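Local coordinates for protein Endonuclease/exonuclease/phosphatase (Leptotrichia buccalis C-1013-b, PDB 3TEB) that probably acts as a magnesium-dependent hydrolase of the endonuclease/exonuclease/phosphatase family, likely a nuclease, at residues A[41-46]-A[60-65]; A[54-59]-A[79-84]; A[10-15]-A[254-259]. All coordinates share one frame; numbering follows the deposited sequence.

Contact 1 (A[41-46]-A[60-65]). With MG (magnesium ion), chain C.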
# COMPACT_ATOMS: atom_id res chain seq x y z
N GLN A 41 2.48 -3.05 -1.55
CA GLN A 41 2.69 -4.20 -0.69
C GLN A 41 3.16 -5.40 -1.51
O GLN A 41 3.05 -5.42 -2.75
CB GLN A 41 1.42 -4.56 0.08
CG GLN A 41 0.80 -3.40 0.84
CD GLN A 41 0.01 -2.47 -0.07
OE1 GLN A 41 -0.70 -2.93 -0.97
NE2 GLN A 41 0.13 -1.16 0.16
N GLU A 42 3.65 -6.42 -0.81
CA GLU A 42 4.23 -7.61 -1.45
C GLU A 42 5.29 -7.15 -2.48
O GLU A 42 5.25 -7.54 -3.63
CB GLU A 42 3.16 -8.58 -2.04
CG GLU A 42 2.16 -9.22 -1.02
CD GLU A 42 1.44 -10.50 -1.54
OE1 GLU A 42 2.11 -11.54 -1.79
OE2 GLU A 42 0.19 -10.51 -1.67
N VAL A 43 6.19 -6.29 -2.05
CA VAL A 43 7.29 -5.83 -2.89
C VAL A 43 8.48 -6.71 -2.55
O VAL A 43 8.92 -6.73 -1.40
CB VAL A 43 7.65 -4.35 -2.61
CG1 VAL A 43 8.92 -3.97 -3.32
CG2 VAL A 43 6.52 -3.45 -3.06
N ASN A 44 9.00 -7.44 -3.53
CA ASN A 44 10.02 -8.47 -3.28
C ASN A 44 11.37 -8.17 -3.89
O ASN A 44 11.48 -7.46 -4.90
CB ASN A 44 9.55 -9.85 -3.77
CG ASN A 44 8.23 -10.29 -3.15
OD1 ASN A 44 8.05 -10.27 -1.94
ND2 ASN A 44 7.29 -10.72 -3.99
N GLN A 45 12.40 -8.71 -3.26
CA GLN A 45 13.74 -8.76 -3.84
C GLN A 45 14.42 -10.08 -3.48
O GLN A 45 14.09 -10.72 -2.48
CB GLN A 45 14.58 -7.59 -3.33
CG GLN A 45 14.97 -7.68 -1.85
CD GLN A 45 15.70 -6.44 -1.35
OE1 GLN A 45 15.80 -5.42 -2.04
NE2 GLN A 45 16.23 -6.53 -0.14
N LEU A 46 15.37 -10.49 -4.31
CA LEU A 46 16.09 -11.73 -4.07
C LEU A 46 17.11 -11.58 -2.96
O LEU A 46 17.99 -10.74 -3.05
CB LEU A 46 16.80 -12.17 -5.34
CG LEU A 46 15.93 -12.87 -6.36
CD1 LEU A 46 16.55 -12.75 -7.74
CD2 LEU A 46 15.76 -14.33 -5.97
N ASN A 60 15.17 -5.39 -6.96
CA ASN A 60 14.04 -5.06 -6.10
C ASN A 60 12.90 -4.49 -6.96
O ASN A 60 13.09 -3.57 -7.74
CB ASN A 60 14.46 -4.08 -4.99
CG ASN A 60 13.29 -3.62 -4.12
OD1 ASN A 60 12.34 -3.01 -4.61
ND2 ASN A 60 13.38 -3.90 -2.83
N TYR A 61 11.71 -5.07 -6.82
CA TYR A 61 10.61 -4.75 -7.73
C TYR A 61 10.35 -3.26 -7.81
O TYR A 61 10.19 -2.70 -8.89
CB TYR A 61 9.35 -5.48 -7.28
CG TYR A 61 8.13 -5.24 -8.15
CD1 TYR A 61 7.71 -6.20 -9.07
CD2 TYR A 61 7.37 -4.08 -8.02
CE1 TYR A 61 6.57 -5.99 -9.85
CE2 TYR A 61 6.24 -3.86 -8.79
CZ TYR A 61 5.85 -4.82 -9.70
OH TYR A 61 4.73 -4.60 -10.45
N ALA A 62 10.33 -2.62 -6.64
CA ALA A 62 10.06 -1.18 -6.51
C ALA A 62 11.13 -0.35 -7.22
O ALA A 62 10.82 0.57 -7.97
CB ALA A 62 9.94 -0.81 -5.06
N TRP A 63 12.39 -0.70 -6.98
CA TRP A 63 13.48 -0.03 -7.65
C TRP A 63 13.37 -0.16 -9.17
O TRP A 63 13.55 0.81 -9.89
CB TRP A 63 14.80 -0.59 -7.14
CG TRP A 63 15.98 0.02 -7.77
CD1 TRP A 63 16.81 -0.56 -8.67
CD2 TRP A 63 16.49 1.34 -7.55
NE1 TRP A 63 17.81 0.31 -9.03
CE2 TRP A 63 17.64 1.49 -8.35
CE3 TRP A 63 16.08 2.42 -6.74
CZ2 TRP A 63 18.40 2.67 -8.39
CZ3 TRP A 63 16.83 3.61 -6.77
CH2 TRP A 63 17.98 3.72 -7.59
N VAL A 64 13.06 -1.36 -9.65
CA VAL A 64 12.86 -1.57 -11.09
C VAL A 64 11.71 -0.68 -11.59
O VAL A 64 11.84 0.00 -12.61
CB VAL A 64 12.60 -3.06 -11.44
CG1 VAL A 64 12.27 -3.22 -12.92
CG2 VAL A 64 13.80 -3.92 -11.04
N LEU A 65 10.61 -0.69 -10.86
CA LEU A 65 9.46 0.15 -11.19
C LEU A 65 9.90 1.59 -11.42
O LEU A 65 9.62 2.18 -12.47
CB LEU A 65 8.43 0.10 -10.07
CG LEU A 65 7.19 0.96 -10.27
CD1 LEU A 65 6.66 0.85 -11.70
CD2 LEU A 65 6.14 0.48 -9.31
MG MG C . -0.62 -11.93 -2.39
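The amides of Gln45 and Asn60 stand almost perpendicular, their planes 88° apart, and one hydrogen bond joins them. Asn60 ND2 donates to Gln45 OE1 over 3.0 Å; the acceptor lies in the Asn60 amide plane, whereas the donor approaches from above the carbonyl plane of Gln45. That oxygen also accepts from the backbone N of Arg57. With CG anti to the backbone N (chi1 176°), Asn60 turns its other amide atom, OD1, back over the first turn of helix 61-69, where it accepts weak bonds from Ala62 N and Trp63 N as the N-cap. With an alanine in place of Asn60, the two helix-start amides would probably lose their cap and Gln45 OE1 one of its donors. The backbones meet directly where Tyr61 N donates to Asn44 O over 3.1 Å, a nearly straight bond. Alongside, Val43 CG1 rests 3.7 Å from Ala62 CB, and Asn44 ND2 donates to Ala13 O. Next to Val43, Glu42 OE2 binds the magnesium ion at 1.8 Å. Both Glu42 and Val43 lie opposite the single residue Gly94, which makes a G1 beta bulge at the corner of strand 37-46, in the metal site of a DNase I-like fold.

Contact 2 (A[54-59]-A[79-84])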
# COMPACT_ATOMS: atom_id res chain seq x y z
N ASP A 54 21.60 1.11 0.89
CA ASP A 54 20.82 0.85 2.09
C ASP A 54 20.61 -0.65 2.24
O ASP A 54 21.58 -1.41 2.39
CB ASP A 54 19.51 1.63 2.07
CG ASP A 54 19.71 3.13 2.29
OD1 ASP A 54 20.64 3.50 3.05
OD2 ASP A 54 18.94 3.95 1.73
N ASP A 55 19.35 -1.06 2.18
CA ASP A 55 18.94 -2.45 2.30
C ASP A 55 18.33 -2.97 0.99
O ASP A 55 17.76 -4.06 0.94
CB ASP A 55 17.93 -2.57 3.44
CG ASP A 55 17.70 -4.01 3.88
OD1 ASP A 55 18.58 -4.86 3.62
OD2 ASP A 55 16.64 -4.28 4.50
N ILE A 56 18.45 -2.18 -0.07
CA ILE A 56 17.83 -2.51 -1.34
C ILE A 56 18.77 -3.32 -2.25
O ILE A 56 19.89 -2.89 -2.56
CB ILE A 56 17.30 -1.24 -2.00
CG1 ILE A 56 16.17 -0.70 -1.14
CG2 ILE A 56 16.82 -1.52 -3.41
CD1 ILE A 56 15.52 0.50 -1.70
N ARG A 57 18.31 -4.50 -2.66
CA ARG A 57 19.12 -5.39 -3.50
C ARG A 57 18.75 -5.22 -4.95
O ARG A 57 17.65 -4.77 -5.27
CB ARG A 57 18.98 -6.84 -3.05
CG ARG A 57 19.61 -7.06 -1.67
CD ARG A 57 19.52 -8.49 -1.17
NE ARG A 57 19.93 -8.56 0.22
CZ ARG A 57 21.19 -8.67 0.63
NH1 ARG A 57 22.18 -8.74 -0.24
NH2 ARG A 57 21.46 -8.70 1.93
N GLU A 58 19.68 -5.56 -5.85
CA GLU A 58 19.43 -5.48 -7.28
C GLU A 58 18.14 -6.19 -7.64
O GLU A 58 17.82 -7.25 -7.09
CB GLU A 58 20.55 -6.12 -8.08
CG GLU A 58 21.78 -5.26 -8.23
CD GLU A 58 22.87 -5.96 -9.05
OE1 GLU A 58 22.69 -6.16 -10.29
OE2 GLU A 58 23.91 -6.32 -8.44
N GLU A 59 17.42 -5.58 -8.56
CA GLU A 59 16.16 -6.11 -9.10
C GLU A 59 15.01 -6.10 -8.07
O GLU A 59 13.99 -6.74 -8.29
CB GLU A 59 16.34 -7.51 -9.73
CG GLU A 59 17.15 -7.59 -11.04
CD GLU A 59 17.19 -9.04 -11.61
OE1 GLU A 59 17.35 -9.20 -12.86
OE2 GLU A 59 17.05 -10.02 -10.81
N LEU A 79 11.90 6.63 -3.51
CA LEU A 79 11.53 5.30 -3.05
C LEU A 79 11.91 5.07 -1.60
O LEU A 79 13.05 5.35 -1.20
CB LEU A 79 12.22 4.24 -3.93
CG LEU A 79 12.27 2.82 -3.36
CD1 LEU A 79 10.88 2.20 -3.19
CD2 LEU A 79 13.13 1.94 -4.22
N HIS A 80 10.98 4.55 -0.81
CA HIS A 80 11.27 4.13 0.55
C HIS A 80 10.72 2.74 0.75
O HIS A 80 9.52 2.51 0.54
CB HIS A 80 10.68 5.11 1.55
CG HIS A 80 10.90 6.54 1.17
ND1 HIS A 80 12.01 7.25 1.58
CD2 HIS A 80 10.19 7.38 0.38
CE1 HIS A 80 11.95 8.48 1.08
NE2 HIS A 80 10.85 8.58 0.35
N TRP A 81 11.58 1.82 1.14
CA TRP A 81 11.22 0.42 1.19
C TRP A 81 11.67 -0.18 2.49
O TRP A 81 12.64 0.27 3.09
CB TRP A 81 11.87 -0.34 0.02
CG TRP A 81 11.62 -1.85 0.01
CD1 TRP A 81 10.53 -2.51 -0.51
CD2 TRP A 81 12.48 -2.86 0.53
NE1 TRP A 81 10.67 -3.87 -0.33
CE2 TRP A 81 11.85 -4.11 0.30
CE3 TRP A 81 13.72 -2.82 1.17
CZ2 TRP A 81 12.42 -5.31 0.69
CZ3 TRP A 81 14.28 -4.02 1.55
CH2 TRP A 81 13.63 -5.25 1.31
N SER A 82 10.97 -1.22 2.91
CA SER A 82 11.37 -1.91 4.11
C SER A 82 11.04 -3.38 4.03
O SER A 82 9.94 -3.75 3.64
CB SER A 82 10.67 -1.30 5.31
OG SER A 82 11.27 -1.79 6.51
N ASN A 83 11.99 -4.22 4.43
CA ASN A 83 11.80 -5.67 4.42
C ASN A 83 10.97 -6.10 5.62
O ASN A 83 11.12 -5.52 6.70
CB ASN A 83 13.18 -6.36 4.37
CG ASN A 83 13.18 -7.76 4.95
OD1 ASN A 83 12.75 -8.72 4.30
ND2 ASN A 83 13.69 -7.89 6.16
N SER A 84 10.08 -7.09 5.44
CA SER A 84 9.26 -7.62 6.54
C SER A 84 9.76 -8.95 7.04
O SER A 84 10.04 -9.10 8.23
CB SER A 84 7.80 -7.81 6.15
OG SER A 84 7.13 -6.58 5.99
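The CA atoms of Ile56 and Trp81 are 7.7 Å apart, the closest such pair, and no hydrogen bond links the two segments. Residues 54-59 therefore do not extend the sheet beside strand 78-84 but lie across the side chains on one of its faces. Alternation along the extended strand turns Leu79, Trp81 and Asn83 toward them, with His80 and Ser82 pointing away. Ile56 makes the apolar contacts across the segments. Its CG1 is anti to the carbonyl carbon (chi1 -66°) and the chain runs on extended, which carries CD1 forward until it meets Leu79 CD2 tip to tip at 3.8 Å. Farther back along the same branch, CG1 lies 4.0 Å from Trp81 CE3 at the six-membered ring of the indole, while CD1 also approaches Trp81 CB. Asp55 touches the neighbouring corner: its backbone O is 3.5 Å from Trp81 CZ3, and its carboxylate OD2 reaches the same carbon and, more loosely, Asn83 CB. The carboxylate plane is inclined 55° to the indole, so the two do not stack. One face of that indole has Asn83 N above it, toward the rim. Beyond the pair, Trp81 packs on Val43 and Gln45 of strand 37-46 and on Ala96 of strand 91-99, the antiparallel neighbour of strand 78-84, while Asn60, just ahead of helix 61-69, touches it too.

Contact 3 (A[10-15]-A[254-259])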
# COMPACT_ATOMS: atom_id res chain seq x y z
N ASN A 10 -1.21 -3.87 -4.13
CA ASN A 10 -0.45 -5.06 -3.76
C ASN A 10 0.11 -5.63 -5.05
O ASN A 10 -0.65 -6.06 -5.91
CB ASN A 10 -1.37 -6.08 -3.10
CG ASN A 10 -0.67 -7.37 -2.73
OD1 ASN A 10 0.11 -7.92 -3.51
ND2 ASN A 10 -0.96 -7.86 -1.52
N VAL A 11 1.43 -5.60 -5.22
CA VAL A 11 1.96 -5.81 -6.57
C VAL A 11 2.34 -7.25 -6.89
O VAL A 11 2.74 -7.55 -8.02
CB VAL A 11 3.12 -4.85 -6.91
CG1 VAL A 11 2.56 -3.48 -7.24
CG2 VAL A 11 4.15 -4.81 -5.78
N HIS A 12 2.21 -8.12 -5.89
CA HIS A 12 2.56 -9.52 -6.01
C HIS A 12 3.91 -9.64 -6.74
O HIS A 12 4.04 -10.41 -7.69
CB HIS A 12 1.44 -10.27 -6.73
CG HIS A 12 1.39 -11.74 -6.45
ND1 HIS A 12 1.08 -12.67 -7.42
CD2 HIS A 12 1.60 -12.45 -5.31
CE1 HIS A 12 1.11 -13.88 -6.90
NE2 HIS A 12 1.42 -13.78 -5.62
N ALA A 13 4.90 -8.88 -6.29
CA ALA A 13 6.17 -8.71 -7.01
C ALA A 13 6.92 -10.00 -7.38
O ALA A 13 7.29 -10.78 -6.50
CB ALA A 13 7.07 -7.80 -6.22
N TRP A 14 7.19 -10.18 -8.68
CA TRP A 14 7.99 -11.29 -9.23
C TRP A 14 7.35 -12.66 -9.04
O TRP A 14 8.04 -13.69 -9.00
CB TRP A 14 9.42 -11.33 -8.68
CG TRP A 14 10.21 -10.08 -8.80
CD1 TRP A 14 10.76 -9.39 -7.78
CD2 TRP A 14 10.54 -9.37 -10.00
NE1 TRP A 14 11.42 -8.29 -8.26
CE2 TRP A 14 11.30 -8.25 -9.62
CE3 TRP A 14 10.27 -9.56 -11.36
CZ2 TRP A 14 11.79 -7.32 -10.54
CZ3 TRP A 14 10.77 -8.63 -12.28
CH2 TRP A 14 11.52 -7.53 -11.86
N LEU A 15 6.03 -12.65 -8.92
CA LEU A 15 5.25 -13.86 -8.73
C LEU A 15 4.10 -13.82 -9.71
O LEU A 15 3.13 -14.60 -9.60
CB LEU A 15 4.72 -13.94 -7.30
CG LEU A 15 5.71 -13.88 -6.14
CD1 LEU A 15 4.91 -13.83 -4.85
CD2 LEU A 15 6.66 -15.06 -6.14
N VAL A 254 -2.25 -5.92 -13.34
CA VAL A 254 -0.79 -5.97 -13.07
C VAL A 254 -0.40 -6.83 -11.88
O VAL A 254 0.78 -7.02 -11.59
CB VAL A 254 -0.16 -4.57 -12.88
CG1 VAL A 254 -0.42 -3.70 -14.09
CG2 VAL A 254 -0.66 -3.92 -11.60
N SER A 255 -1.40 -7.36 -11.18
CA SER A 255 -1.16 -8.18 -10.01
C SER A 255 -2.28 -9.21 -9.81
O SER A 255 -3.11 -9.41 -10.70
CB SER A 255 -1.05 -7.27 -8.81
OG SER A 255 -0.78 -8.02 -7.65
N ASP A 256 -2.29 -9.87 -8.66
CA ASP A 256 -3.42 -10.72 -8.27
C ASP A 256 -4.44 -9.96 -7.42
O ASP A 256 -5.47 -10.52 -7.03
CB ASP A 256 -2.96 -12.04 -7.62
CG ASP A 256 -2.23 -11.84 -6.29
OD1 ASP A 256 -1.96 -10.69 -5.86
OD2 ASP A 256 -1.91 -12.87 -5.66
N HIS A 257 -4.14 -8.68 -7.14
CA HIS A 257 -5.06 -7.72 -6.53
C HIS A 257 -5.19 -6.57 -7.50
O HIS A 257 -4.24 -6.27 -8.22
CB HIS A 257 -4.45 -7.14 -5.25
CG HIS A 257 -4.48 -8.06 -4.07
ND1 HIS A 257 -5.05 -7.69 -2.87
CD2 HIS A 257 -3.98 -9.30 -3.89
CE1 HIS A 257 -4.92 -8.69 -2.00
NE2 HIS A 257 -4.26 -9.67 -2.60
N PHE A 258 -6.33 -5.88 -7.50
CA PHE A 258 -6.44 -4.61 -8.22
C PHE A 258 -6.06 -3.47 -7.28
O PHE A 258 -6.04 -3.64 -6.04
CB PHE A 258 -7.84 -4.37 -8.76
CG PHE A 258 -8.47 -5.56 -9.41
CD1 PHE A 258 -7.74 -6.40 -10.25
CD2 PHE A 258 -9.82 -5.84 -9.20
CE1 PHE A 258 -8.34 -7.50 -10.85
CE2 PHE A 258 -10.43 -6.93 -9.80
CZ PHE A 258 -9.69 -7.77 -10.62
N GLY A 259 -5.74 -2.32 -7.85
CA GLY A 259 -5.32 -1.18 -7.04
C GLY A 259 -6.46 -0.22 -6.78
O GLY A 259 -7.45 -0.22 -7.50
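Three neighbouring side chains, Ser255, Asp256 and His257, each meet the 10-15 loop in a different way. Ser255 OG donates to the backbone oxygen Asn10 O over 2.6 Å, tilted somewhat from the carbonyl plane, and so ties a side chain of one loop to the backbone of the other. Asp256 lies flat against His12: carboxylate and imidazole planes are only 16° apart, and OD2 sits over the ring centre, 3.4 Å from His12 CE1. This is a stack and not a hydrogen bond, since neither ring nitrogen is suitably directed. His257 presents a ring face to Asn10, whose CB makes a CH-pi contact 4.1 Å from the ring centroid; the Asn10 amide follows at 11° to the ring, placing ND2 over its centre.

A second shell fixes these groups. Asn10 has CG anti to its own N (chi1 178°), a setting that brings OD1 back to accept from His12 N at 3.2 Å in an Asx turn, while ND2 donates to Glu42 OE2 and weakly to Asp176 OD2. His12 ND1 bonds to Glu16 OE2, and the ring face opposite Asp256 is covered by Leu15 CB, 3.6 Å above the plane, brought round by the type II turn from His12 to Leu15. Ser255 OG takes a further weak bond from His257 N, and His257 ND1 is paired with Asp229 OD1.

Asp256 is a magnesium ligand of this protein; here its side chain stays about 4 Å from the ion at the nearest atoms. The consecutive Ser255, Asp256 and His257, and the pairing of His257 with Asp229, resemble the signature of this family, in whose members DNase I and APE1 the equivalent histidine acts in catalysis; a similar role here is only probable.

How the contacts relate
Contacts 1 and 3 are buried, contact 2 only partly so. The two buried ones converge on the magnesium site, one bringing Glu42 and the other Asp256, yet they are built differently: contact 1 joins by two hydrogen bonds, contact 3 by one together with a carboxylate-imidazole stack and a CH-pi contact. Contact 2 has no hydrogen bond between its own segments and lies about 18 Å from contact 3, centre to centre. It shares a sheet with contact 1, whose Gln45 NE2 donates to Asp55 O. In sequence, contacts 1 and 2 interleave and both nest inside the loop closed by contact 3, which brings regions near the two ends of the chain together beside the magnesium site.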